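Local coordinates for alpha-galactosidase (Lactobacillus brevis, PDB 3MI6), which probably hydrolyses terminal, non-reducing alpha-D-galactose residues in alpha-D-galactosides, as a member of glycosyl hydrolase family 36, at residues Q87-V92 with R271-I276; A179-L184 with Q292-I297; I559-S564 with D642-E647; D648-S653 with R668-N673. All coordinates share one frame; numbering follows the deposited sequence.

Contact 1: residues Q87-V92 with R271-I276; sequences QPAFQV and RILTGI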
loop_
_atom_site.group_PDB
_atom_site.type_symbol
_atom_site.label_atom_id
_atom_site.label_comp_id
_atom_site.label_asym_id
_atom_site.label_seq_id
_atom_site.Cartn_x
_atom_site.Cartn_y
_atom_site.Cartn_z
ATOM N N GLN D 87 27.799 10.349 -2.402
ATOM C CA GLN D 87 28.178 11.368 -1.444
ATOM C C GLN D 87 29.393 10.889 -0.682
ATOM O O GLN D 87 29.525 9.708 -0.430
ATOM C CB GLN D 87 27.015 11.680 -0.503
ATOM C CG GLN D 87 25.965 12.583 -1.137
ATOM C CD GLN D 87 26.545 13.916 -1.645
ATOM O OE1 GLN D 87 26.754 14.866 -0.872
ATOM N NE2 GLN D 87 26.798 13.988 -2.953
ATOM N N PRO D 88 30.309 11.801 -0.346
ATOM C CA PRO D 88 31.522 11.395 0.369
ATOM C C PRO D 88 31.370 11.504 1.868
ATOM O O PRO D 88 30.496 12.214 2.346
ATOM C CB PRO D 88 32.558 12.410 -0.112
ATOM C CG PRO D 88 31.775 13.619 -0.381
ATOM C CD PRO D 88 30.421 13.166 -0.885
ATOM N N ALA D 89 32.217 10.798 2.598
ATOM C CA ALA D 89 32.247 10.914 4.045
ATOM C C ALA D 89 32.990 12.162 4.456
ATOM O O ALA D 89 32.739 12.710 5.525
ATOM C CB ALA D 89 32.933 9.722 4.656
ATOM N N PHE D 90 33.931 12.604 3.630
ATOM C CA PHE D 90 34.739 13.762 3.991
ATOM C C PHE D 90 35.206 14.454 2.721
ATOM O O PHE D 90 35.040 13.905 1.633
ATOM C CB PHE D 90 35.952 13.309 4.801
ATOM C CG PHE D 90 37.004 12.654 3.963
ATOM C CD1 PHE D 90 36.927 11.308 3.664
ATOM C CD2 PHE D 90 38.048 13.396 3.440
ATOM C CE1 PHE D 90 37.873 10.703 2.886
ATOM C CE2 PHE D 90 39.003 12.797 2.656
ATOM C CZ PHE D 90 38.914 11.439 2.378
ATOM N N GLN D 91 35.785 15.652 2.864
ATOM C CA GLN D 91 36.434 16.361 1.752
ATOM C C GLN D 91 37.463 17.355 2.309
ATOM O O GLN D 91 37.218 17.979 3.347
ATOM C CB GLN D 91 35.392 17.077 0.874
ATOM C CG GLN D 91 35.930 17.606 -0.446
ATOM C CD GLN D 91 34.902 18.406 -1.246
ATOM O OE1 GLN D 91 34.360 19.416 -0.778
ATOM N NE2 GLN D 91 34.654 17.973 -2.470
ATOM N N VAL D 92 38.608 17.491 1.629
ATOM C CA VAL D 92 39.680 18.390 2.059
ATOM C C VAL D 92 40.181 19.298 0.938
ATOM O O VAL D 92 40.583 18.821 -0.116
ATOM C CB VAL D 92 40.917 17.624 2.567
ATOM C CG1 VAL D 92 41.796 18.544 3.425
ATOM C CG2 VAL D 92 40.522 16.391 3.334
ATOM N N ARG D 271 24.261 3.989 0.882
ATOM C CA ARG D 271 25.222 4.638 1.750
ATOM C C ARG D 271 24.516 5.395 2.878
ATOM O O ARG D 271 23.784 6.356 2.632
ATOM C CB ARG D 271 26.120 5.579 0.941
ATOM C CG ARG D 271 27.305 6.153 1.724
ATOM C CD ARG D 271 28.332 6.767 0.787
ATOM N NE ARG D 271 29.249 5.765 0.263
ATOM C CZ ARG D 271 30.110 5.977 -0.729
ATOM N NH1 ARG D 271 30.166 7.159 -1.323
ATOM N NH2 ARG D 271 30.904 4.997 -1.140
ATOM N N ILE D 272 24.739 4.954 4.115
ATOM C CA ILE D 272 24.263 5.679 5.286
ATOM C C ILE D 272 25.388 6.535 5.880
ATOM O O ILE D 272 26.375 6.014 6.370
ATOM C CB ILE D 272 23.698 4.728 6.390
ATOM C CG1 ILE D 272 22.556 3.854 5.860
ATOM C CG2 ILE D 272 23.177 5.523 7.573
ATOM C CD1 ILE D 272 22.941 2.862 4.784
ATOM N N LEU D 273 25.215 7.853 5.837
ATOM C CA LEU D 273 26.197 8.810 6.337
ATOM C C LEU D 273 25.642 9.453 7.563
ATOM O O LEU D 273 24.508 9.868 7.534
ATOM C CB LEU D 273 26.412 9.921 5.310
ATOM C CG LEU D 273 27.275 9.626 4.090
ATOM C CD1 LEU D 273 27.472 10.873 3.262
ATOM C CD2 LEU D 273 28.598 9.097 4.577
ATOM N N THR D 274 26.422 9.551 8.635
ATOM C CA THR D 274 25.986 10.302 9.816
ATOM C C THR D 274 27.097 11.080 10.532
ATOM O O THR D 274 28.182 10.567 10.763
ATOM C CB THR D 274 25.221 9.423 10.831
ATOM O OG1 THR D 274 25.991 8.267 11.153
ATOM C CG2 THR D 274 23.869 8.976 10.258
ATOM N N GLY D 275 26.819 12.331 10.872
ATOM C CA GLY D 275 27.731 13.131 11.661
ATOM C C GLY D 275 27.342 14.599 11.610
ATOM O O GLY D 275 26.173 14.952 11.426
ATOM N N ILE D 276 28.335 15.463 11.783
ATOM C CA ILE D 276 28.135 16.895 11.688
ATOM C C ILE D 276 27.661 17.268 10.286
ATOM O O ILE D 276 28.229 16.844 9.288
ATOM C CB ILE D 276 29.437 17.636 11.992
ATOM C CG1 ILE D 276 29.931 17.267 13.384
ATOM C CG2 ILE D 276 29.241 19.132 11.871
ATOM C CD1 ILE D 276 31.200 17.975 13.770
#
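The flat guanidinium group of Arg-271 meets the backbone of Gln-87 at an edge, not over a face. Its NH1 donates to Gln-87 O at 2.8 Å. The bond is bent, with 143° at the hydrogen. The oxygen lies 19° out of the guanidinium plane, and NH1 is in turn tilted from the carbonyl plane. Elsewhere on the group, NE makes a salt bridge with Asp-185 and NH2 one with Asp-84. The group is thus held on several sides, which should fix its rotation. The two carboxylates probably offset the charge of Arg-271 and of nearby Arg-86.

The contact belongs to the N-terminal beta domain of family 36. Strands 90-93 and 270-274 both pair antiparallel with strand 174-186, and the two segments meet next to that shared strand. Ala-89 is bound to Leu-180 of it through the backbone. Gln-87 also packs on Leu-221 of the second subunit, so the contact lies near a subunit interface.

The Arg-271 chain leaves extended and then bends at chi3 (-84°), which carries NH1 round to the Gln-87 carbonyl. Its CD passes 3.4 Å from the same Gln-87 O. Two residues on, Leu-273 supplies the apolar half of the contact. Its CD1 branch lies 3.4 Å from Pro-88 O and 3.9 Å from Gln-87 CB. The other branch reaches the residue just before strand 90-93, where Leu-273 CD2 stands 4.1 Å from Ala-89 CA and 4.4 Å from Ala-89 CB.

Contact 2: residues A179-L184 with Q292-I297; sequences ALSSQL and QTPEAI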
loop_
_atom_site.group_PDB
_atom_site.type_symbol
_atom_site.label_atom_id
_atom_site.label_comp_id
_atom_site.label_asym_id
_atom_site.label_seq_id
_atom_site.Cartn_x
_atom_site.Cartn_y
_atom_site.Cartn_z
ATOM N N ALA D 179 33.315 16.417 7.390
ATOM C CA ALA D 179 33.938 15.452 8.283
ATOM C C ALA D 179 32.878 14.602 8.966
ATOM O O ALA D 179 32.655 14.734 10.170
ATOM C CB ALA D 179 34.769 16.158 9.312
ATOM N N LEU D 180 32.217 13.733 8.200
ATOM C CA LEU D 180 31.204 12.856 8.780
ATOM C C LEU D 180 31.809 11.914 9.810
ATOM O O LEU D 180 33.017 11.724 9.852
ATOM C CB LEU D 180 30.477 12.062 7.707
ATOM C CG LEU D 180 29.228 12.667 7.053
ATOM C CD1 LEU D 180 28.843 13.974 7.679
ATOM C CD2 LEU D 180 29.395 12.805 5.541
ATOM N N SER D 181 30.957 11.325 10.640
ATOM C CA SER D 181 31.422 10.465 11.714
ATOM C C SER D 181 31.395 9.003 11.351
ATOM O O SER D 181 32.145 8.215 11.914
ATOM C CB SER D 181 30.580 10.668 12.956
ATOM O OG SER D 181 30.720 11.995 13.394
ATOM N N SER D 182 30.520 8.632 10.428
ATOM C CA SER D 182 30.374 7.240 10.057
ATOM C C SER D 182 29.808 7.109 8.663
ATOM O O SER D 182 28.902 7.854 8.274
ATOM C CB SER D 182 29.453 6.522 11.036
ATOM O OG SER D 182 29.048 5.274 10.498
ATOM N N GLN D 183 30.355 6.167 7.905
ATOM C CA GLN D 183 29.779 5.798 6.627
ATOM C C GLN D 183 29.523 4.319 6.664
ATOM O O GLN D 183 30.346 3.568 7.179
ATOM C CB GLN D 183 30.737 6.111 5.497
ATOM C CG GLN D 183 30.401 5.408 4.224
ATOM C CD GLN D 183 31.224 5.937 3.084
ATOM O OE1 GLN D 183 31.534 7.119 3.049
ATOM N NE2 GLN D 183 31.577 5.072 2.137
ATOM N N LEU D 184 28.372 3.898 6.150
ATOM C CA LEU D 184 28.070 2.480 6.005
ATOM C C LEU D 184 27.517 2.207 4.631
ATOM O O LEU D 184 26.480 2.744 4.255
ATOM C CB LEU D 184 27.077 1.983 7.059
ATOM C CG LEU D 184 26.633 0.538 6.767
ATOM C CD1 LEU D 184 27.856 -0.415 6.665
ATOM C CD2 LEU D 184 25.565 -0.012 7.745
ATOM N N GLN D 292 38.735 15.973 15.773
ATOM C CA GLN D 292 37.984 14.774 16.204
ATOM C C GLN D 292 36.476 14.882 15.857
ATOM O O GLN D 292 35.822 15.856 16.254
ATOM C CB GLN D 292 38.167 14.582 17.723
ATOM C CG GLN D 292 37.382 13.443 18.362
ATOM C CD GLN D 292 37.785 12.075 17.820
ATOM O OE1 GLN D 292 38.909 11.607 18.032
ATOM N NE2 GLN D 292 36.858 11.424 17.124
ATOM N N THR D 293 35.918 13.912 15.127
ATOM C CA THR D 293 34.457 13.916 14.927
ATOM C C THR D 293 33.729 13.430 16.178
ATOM O O THR D 293 34.304 12.700 16.990
ATOM C CB THR D 293 33.982 13.049 13.753
ATOM O OG1 THR D 293 34.038 11.672 14.126
ATOM C CG2 THR D 293 34.812 13.282 12.516
ATOM N N PRO D 294 32.455 13.842 16.345
ATOM C CA PRO D 294 31.641 13.291 17.435
ATOM C C PRO D 294 31.430 11.828 17.112
ATOM O O PRO D 294 31.586 11.455 15.944
ATOM C CB PRO D 294 30.316 14.041 17.306
ATOM C CG PRO D 294 30.578 15.189 16.421
ATOM C CD PRO D 294 31.698 14.799 15.520
ATOM N N GLU D 295 31.083 11.012 18.101
ATOM C CA GLU D 295 30.920 9.580 17.866
ATOM C C GLU D 295 29.576 9.185 17.243
ATOM O O GLU D 295 28.519 9.740 17.588
ATOM C CB GLU D 295 31.157 8.809 19.162
ATOM C CG GLU D 295 32.621 8.687 19.499
ATOM C CD GLU D 295 32.868 7.958 20.790
ATOM O OE1 GLU D 295 31.956 7.913 21.648
ATOM O OE2 GLU D 295 33.985 7.428 20.950
ATOM N N ALA D 296 29.625 8.220 16.328
ATOM C CA ALA D 296 28.415 7.603 15.787
ATOM C C ALA D 296 28.160 6.286 16.503
ATOM O O ALA D 296 29.072 5.487 16.639
ATOM C CB ALA D 296 28.571 7.373 14.290
ATOM N N ILE D 297 26.933 6.067 16.973
ATOM C CA ILE D 297 26.505 4.747 17.491
ATOM C C ILE D 297 25.843 3.905 16.396
ATOM O O ILE D 297 24.897 4.353 15.767
ATOM C CB ILE D 297 25.474 4.854 18.648
ATOM C CG1 ILE D 297 25.885 5.891 19.700
ATOM C CG2 ILE D 297 25.263 3.502 19.283
ATOM C CD1 ILE D 297 27.229 5.638 20.331
#
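Ser-181 and Thr-293 mark the closest backbone approach, with their CA atoms 5.6 Å apart, and the touching parts run in nearly the same direction, 21° apart. The side chain of Ser-181 points across and donates from OG to Pro-294 O at 2.7 Å. The same oxygen accepts from Thr-293 OG1 at 3.1 Å. The two hydroxyls come to Pro-294 O from opposite faces of its plane, Ser-181 OG tilted from it and Thr-293 OG1 well above it. Thr-293 OG1 is also bound to the backbone N of Ala-164.

The chain turns a corner at Ser-181. Here Ser-181 and Ser-182 both face Thr-274, which makes a classic beta bulge in strand 174-186. That strand belongs to one antiparallel sheet and strand 290-301 to another, so the contact joins two sheets of the N-terminal beta domain.

Thr-293 holds its OG1 between the backbone N and the carbonyl carbon (chi1 76°), which leaves CG2 anti to the carbonyl carbon, facing the bulged strand. Thr-293 CG2 lies 3.5 Å from Ala-179 O and 3.6 Å from Leu-180 O. A valine in place of Thr-293 would probably leave Ala-164 N without its acceptor and Pro-294 O with one donor fewer. Further along, Ala-296 CB packs 3.5 Å from Ser-182 CB and 4.1 Å from Ser-181 CB.

Contact 3: residues I559-S564 with D642-E647; sequences IQFGTS and DSPFVE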
loop_
_atom_site.group_PDB
_atom_site.type_symbol
_atom_site.label_atom_id
_atom_site.label_comp_id
_atom_site.label_asym_id
_atom_site.label_seq_id
_atom_site.Cartn_x
_atom_site.Cartn_y
_atom_site.Cartn_z
ATOM N N ILE D 559 4.530 11.322 21.682
ATOM C CA ILE D 559 5.900 11.814 21.830
ATOM C C ILE D 559 6.814 10.806 22.533
ATOM O O ILE D 559 7.939 10.561 22.094
ATOM C CB ILE D 559 5.944 13.170 22.550
ATOM C CG1 ILE D 559 5.213 14.222 21.715
ATOM C CG2 ILE D 559 7.369 13.617 22.715
ATOM C CD1 ILE D 559 4.931 15.538 22.409
ATOM N N GLN D 560 6.317 10.206 23.610
ATOM C CA GLN D 560 7.076 9.197 24.348
ATOM C C GLN D 560 7.248 7.875 23.574
ATOM O O GLN D 560 8.339 7.282 23.542
ATOM C CB GLN D 560 6.464 8.981 25.728
ATOM C CG GLN D 560 6.562 10.236 26.590
ATOM C CD GLN D 560 5.883 10.097 27.952
ATOM O OE1 GLN D 560 5.416 11.084 28.533
ATOM N NE2 GLN D 560 5.833 8.870 28.466
ATOM N N PHE D 561 6.177 7.427 22.933
ATOM C CA PHE D 561 6.267 6.232 22.129
ATOM C C PHE D 561 7.410 6.390 21.133
ATOM O O PHE D 561 8.276 5.526 21.038
ATOM C CB PHE D 561 4.963 5.984 21.390
ATOM C CG PHE D 561 4.748 4.546 21.024
ATOM C CD1 PHE D 561 5.123 4.075 19.783
ATOM C CD2 PHE D 561 4.169 3.665 21.928
ATOM C CE1 PHE D 561 4.916 2.761 19.455
ATOM C CE2 PHE D 561 3.971 2.362 21.596
ATOM C CZ PHE D 561 4.345 1.909 20.360
ATOM N N GLY D 562 7.415 7.494 20.393
ATOM C CA GLY D 562 8.458 7.738 19.415
ATOM C C GLY D 562 9.835 7.879 20.047
ATOM O O GLY D 562 10.811 7.290 19.576
ATOM N N THR D 563 9.927 8.646 21.125
ATOM C CA THR D 563 11.215 8.834 21.766
ATOM C C THR D 563 11.846 7.492 22.179
ATOM O O THR D 563 13.059 7.303 22.031
ATOM C CB THR D 563 11.119 9.825 22.950
ATOM O OG1 THR D 563 10.631 11.084 22.466
ATOM C CG2 THR D 563 12.480 10.035 23.597
ATOM N N SER D 564 11.027 6.554 22.659
ATOM C CA SER D 564 11.529 5.259 23.146
ATOM C C SER D 564 12.311 4.417 22.127
ATOM O O SER D 564 13.140 3.590 22.510
ATOM C CB SER D 564 10.401 4.423 23.749
ATOM O OG SER D 564 9.447 4.074 22.764
ATOM N N ASP D 642 1.170 -1.997 21.354
ATOM C CA ASP D 642 0.276 -1.340 20.399
ATOM C C ASP D 642 0.769 0.078 20.079
ATOM O O ASP D 642 1.061 0.860 20.996
ATOM C CB ASP D 642 -1.152 -1.281 20.970
ATOM C CG ASP D 642 -1.740 -2.672 21.228
ATOM O OD1 ASP D 642 -2.058 -3.354 20.218
ATOM O OD2 ASP D 642 -1.897 -3.079 22.423
ATOM N N SER D 643 0.834 0.415 18.791
ATOM C CA SER D 643 1.449 1.672 18.349
ATOM C C SER D 643 0.489 2.691 17.760
ATOM O O SER D 643 -0.262 2.367 16.851
ATOM C CB SER D 643 2.506 1.385 17.300
ATOM O OG SER D 643 2.991 2.596 16.762
ATOM N N PRO D 644 0.537 3.942 18.249
ATOM C CA PRO D 644 -0.302 5.022 17.725
ATOM C C PRO D 644 0.146 5.423 16.331
ATOM O O PRO D 644 -0.474 6.295 15.716
ATOM C CB PRO D 644 0.006 6.175 18.668
ATOM C CG PRO D 644 1.392 5.935 19.048
ATOM C CD PRO D 644 1.508 4.453 19.227
ATOM N N PHE D 645 1.215 4.796 15.840
ATOM C CA PHE D 645 1.740 5.108 14.516
ATOM C C PHE D 645 1.413 4.038 13.482
ATOM O O PHE D 645 1.826 4.153 12.324
ATOM C CB PHE D 645 3.249 5.328 14.582
ATOM C CG PHE D 645 3.655 6.443 15.486
ATOM C CD1 PHE D 645 3.371 7.759 15.161
ATOM C CD2 PHE D 645 4.340 6.186 16.668
ATOM C CE1 PHE D 645 3.769 8.808 16.011
ATOM C CE2 PHE D 645 4.742 7.238 17.526
ATOM C CZ PHE D 645 4.454 8.535 17.199
ATOM N N VAL D 646 0.675 3.008 13.902
ATOM C CA VAL D 646 0.326 1.872 13.052
ATOM C C VAL D 646 -1.176 1.980 13.065
ATOM O O VAL D 646 -1.750 2.504 14.044
ATOM C CB VAL D 646 0.952 0.548 13.562
ATOM C CG1 VAL D 646 0.332 -0.649 12.846
ATOM C CG2 VAL D 646 2.455 0.545 13.419
ATOM N N GLU D 647 -1.825 1.464 12.016
ATOM C CA GLU D 647 -3.266 1.292 12.024
ATOM C C GLU D 647 -3.931 2.648 12.245
ATOM O O GLU D 647 -3.450 3.646 11.752
ATOM C CB GLU D 647 -3.677 0.304 13.140
#
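Pro-644 CD sits over the middle of the Phe-561 ring, 3.6 Å from its centroid and 8° off the ring normal. This is a CH-pi contact. Pro-644 also serves the ring of the next residue: its CG lies 3.7 Å above the plane of the Phe-645 ring, offset toward the rim. One proline thus touches faces of two aromatic rings. Phe-645 meets the helix with its edge. Its CD2 is 3.8 Å from Phe-561 CD1, and its CE2 is 3.9 Å from Gly-562 N. The ring edge thus comes up to the helix backbone at Gly-562. At the far end of the Phe-561 ring, CE1 lies 3.3 Å from Ser-643 OG.

Behind these groups stands a compact loop. Ser-643 to Val-646 form a type I beta turn. Ser-643 OG, held anti to its own N (chi1 173°), accepts from Phe-645 N at 3.0 Å. This ST turn helps set the position of the Phe-645 backbone. Asp-642 is anchored to Ser-653 through both backbone and side chain. Phe-561 and Pro-644 both also touch Thr-652.

Further out, the loop connects strands 637-640 and 651-657 of the C-terminal beta sheet. Helix 553-566 belongs to the surround of the catalytic (beta/alpha)8 barrel. The contact therefore docks the two parts on each other. Beside it, Ser-564 OG of the helix also bonds Arg-640 of that sheet. Between the helix and the 642-647 loop the join is mainly CH-pi and apolar packing, which depends on how the rings and the proline fit.

Contact 4: residues D648-S653 with R668-N673; sequences DGNVTS and RYQLLN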
loop_
_atom_site.group_PDB
_atom_site.type_symbol
_atom_site.label_atom_id
_atom_site.label_comp_id
_atom_site.label_asym_id
_atom_site.label_seq_id
_atom_site.Cartn_x
_atom_site.Cartn_y
_atom_site.Cartn_z
ATOM N N ASP D 648 -5.023 2.693 13.002
ATOM C CA ASP D 648 -5.734 3.956 13.195
ATOM C C ASP D 648 -5.116 4.802 14.315
ATOM O O ASP D 648 -5.467 5.985 14.497
ATOM C CB ASP D 648 -7.241 3.738 13.426
ATOM C CG ASP D 648 -7.538 2.878 14.645
ATOM O OD1 ASP D 648 -6.689 2.798 15.569
ATOM O OD2 ASP D 648 -8.636 2.275 14.680
ATOM N N GLY D 649 -4.197 4.192 15.055
ATOM C CA GLY D 649 -3.545 4.879 16.151
ATOM C C GLY D 649 -4.437 5.199 17.342
ATOM O O GLY D 649 -4.128 6.091 18.127
ATOM N N ASN D 650 -5.537 4.474 17.499
ATOM C CA ASN D 650 -6.449 4.759 18.597
ATOM C C ASN D 650 -5.937 4.181 19.919
ATOM O O ASN D 650 -6.187 4.731 21.000
ATOM C CB ASN D 650 -7.850 4.240 18.284
ATOM C CG ASN D 650 -8.923 4.916 19.120
ATOM O OD1 ASN D 650 -9.806 4.249 19.673
ATOM N ND2 ASN D 650 -8.860 6.243 19.213
ATOM N N VAL D 651 -5.186 3.091 19.829
ATOM C CA VAL D 651 -4.699 2.429 21.033
ATOM C C VAL D 651 -3.169 2.412 21.109
ATOM O O VAL D 651 -2.505 1.954 20.172
ATOM C CB VAL D 651 -5.269 0.985 21.139
ATOM C CG1 VAL D 651 -4.790 0.316 22.405
ATOM C CG2 VAL D 651 -6.776 1.039 21.097
ATOM N N THR D 652 -2.625 2.923 22.216
ATOM C CA THR D 652 -1.191 2.872 22.484
ATOM C C THR D 652 -0.990 2.036 23.715
ATOM O O THR D 652 -1.685 2.237 24.699
ATOM C CB THR D 652 -0.608 4.273 22.806
ATOM O OG1 THR D 652 -0.554 5.064 21.619
ATOM C CG2 THR D 652 0.805 4.167 23.373
ATOM N N SER D 653 -0.038 1.110 23.696
ATOM C CA SER D 653 0.230 0.360 24.909
ATOM C C SER D 653 1.672 -0.033 25.046
ATOM O O SER D 653 2.358 -0.286 24.058
ATOM C CB SER D 653 -0.650 -0.883 24.982
ATOM O OG SER D 653 -0.233 -1.850 24.039
ATOM N N ARG D 668 -2.425 0.184 28.792
ATOM C CA ARG D 668 -3.121 0.374 27.532
ATOM C C ARG D 668 -3.893 1.691 27.615
ATOM O O ARG D 668 -4.662 1.917 28.543
ATOM C CB ARG D 668 -4.081 -0.776 27.304
ATOM C CG ARG D 668 -4.790 -0.781 26.001
ATOM C CD ARG D 668 -5.668 -2.021 25.940
ATOM N NE ARG D 668 -6.335 -2.191 24.653
ATOM C CZ ARG D 668 -7.569 -1.765 24.387
ATOM N NH1 ARG D 668 -8.277 -1.142 25.318
ATOM N NH2 ARG D 668 -8.090 -1.955 23.184
ATOM N N TYR D 669 -3.671 2.569 26.648
ATOM C CA TYR D 669 -4.379 3.832 26.576
ATOM C C TYR D 669 -5.200 3.847 25.301
ATOM O O TYR D 669 -4.686 3.566 24.229
ATOM C CB TYR D 669 -3.384 5.005 26.555
ATOM C CG TYR D 669 -2.261 4.889 27.562
ATOM C CD1 TYR D 669 -2.346 5.527 28.779
ATOM C CD2 TYR D 669 -1.132 4.120 27.302
ATOM C CE1 TYR D 669 -1.346 5.415 29.707
ATOM C CE2 TYR D 669 -0.122 4.003 28.224
ATOM C CZ TYR D 669 -0.231 4.658 29.427
ATOM O OH TYR D 669 0.766 4.571 30.383
ATOM N N GLN D 670 -6.480 4.167 25.408
ATOM C CA GLN D 670 -7.285 4.340 24.213
ATOM C C GLN D 670 -7.645 5.807 24.137
ATOM O O GLN D 670 -8.047 6.404 25.151
ATOM C CB GLN D 670 -8.534 3.474 24.264
ATOM C CG GLN D 670 -9.346 3.471 22.979
ATOM C CD GLN D 670 -10.630 2.626 23.094
ATOM O OE1 GLN D 670 -11.479 2.887 23.962
ATOM N NE2 GLN D 670 -10.765 1.608 22.221
ATOM N N LEU D 671 -7.489 6.402 22.956
ATOM C CA LEU D 671 -7.775 7.825 22.834
ATOM C C LEU D 671 -9.283 8.120 22.755
ATOM O O LEU D 671 -9.804 8.968 23.489
ATOM C CB LEU D 671 -7.034 8.435 21.654
ATOM C CG LEU D 671 -5.506 8.373 21.701
ATOM C CD1 LEU D 671 -4.914 9.007 20.439
ATOM C CD2 LEU D 671 -4.964 9.051 22.945
ATOM N N LEU D 672 -9.983 7.411 21.878
ATOM C CA LEU D 672 -11.384 7.690 21.636
ATOM C C LEU D 672 -12.152 6.443 21.999
ATOM O O LEU D 672 -11.774 5.347 21.594
ATOM C CB LEU D 672 -11.590 8.012 20.155
ATOM C CG LEU D 672 -11.764 9.487 19.760
ATOM C CD1 LEU D 672 -10.983 10.439 20.675
ATOM C CD2 LEU D 672 -11.422 9.708 18.296
ATOM N N ASN D 673 -13.213 6.576 22.777
ATOM C CA ASN D 673 -14.003 5.406 23.114
ATOM C C ASN D 673 -15.016 5.139 22.002
ATOM O O ASN D 673 -15.565 6.074 21.435
ATOM C CB ASN D 673 -14.693 5.605 24.455
ATOM C CG ASN D 673 -15.137 4.308 25.067
ATOM O OD1 ASN D 673 -14.399 3.326 25.043
ATOM N ND2 ASN D 673 -16.347 4.285 25.625
#
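Val-651 lies over one face of the Arg-668 guanidinium group, with its CG1 3.7 Å from Arg-668 NE. The two residues project from the same face of a beta hairpin, strands 651-657 and 663-670, in the C-terminal antiparallel sheet. The Arg-668 chain runs extended from CG to NE (chi3 -175°), which carries the guanidinium across the valine at a slant, and its NH1 is bound to Gln-730 on the next strand.

Thr-652 and Tyr-669 form a hydrogen-bonded pair. Thr-652 N donates to Tyr-669 O at 3.0 Å, and Tyr-669 N donates to Thr-652 O at 2.8 Å. Both side chains turn to the other face and pack on Leu-557 of helix 553-566. The Tyr-669 hydroxyl is bound to Ala-595 O.

At the open end of the hairpin, Leu-671 N donates to Asn-650 O at 2.9 Å. Asn-650 N is itself held by Asp-648 OD1 at 2.8 Å in an Asx turn. The Asn-650 side chain crosses that of Leu-672 at about a right angle and also lies against Gln-670. With the side chain of Asn-650 cut back to an alanine, a gap is likely to open beside Leu-672 and Gln-670. Leu-672 also packs on Arg-586 of the third subunit.

Back in the paired strands, the Tyr-669 ring turns an edge to the backbone opposite, with CD2 3.3 Å from Thr-652 O.

How the contacts relate
The four contacts form two groups. Contacts 1 and 2 have centres 8 Å apart and meet at strand 174-186, where Ile-272 N and Leu-184 O are 2.8 Å apart, a probable hydrogen bond. Their segments alternate along the chain. Contacts 3 and 4 have centres 10 Å apart and are joined by Asp-642 OD2 and Ser-653 OG, 2.6 Å apart. The groups do not touch: contacts 2 and 3 come no nearer than about 13 Å between nearest atoms, and the centres of contacts 2 and 4 are 39 Å apart. All four lie away from the predicted catalytic residues Asp-479 and Asp-549, in or against the domains that flank the barrel.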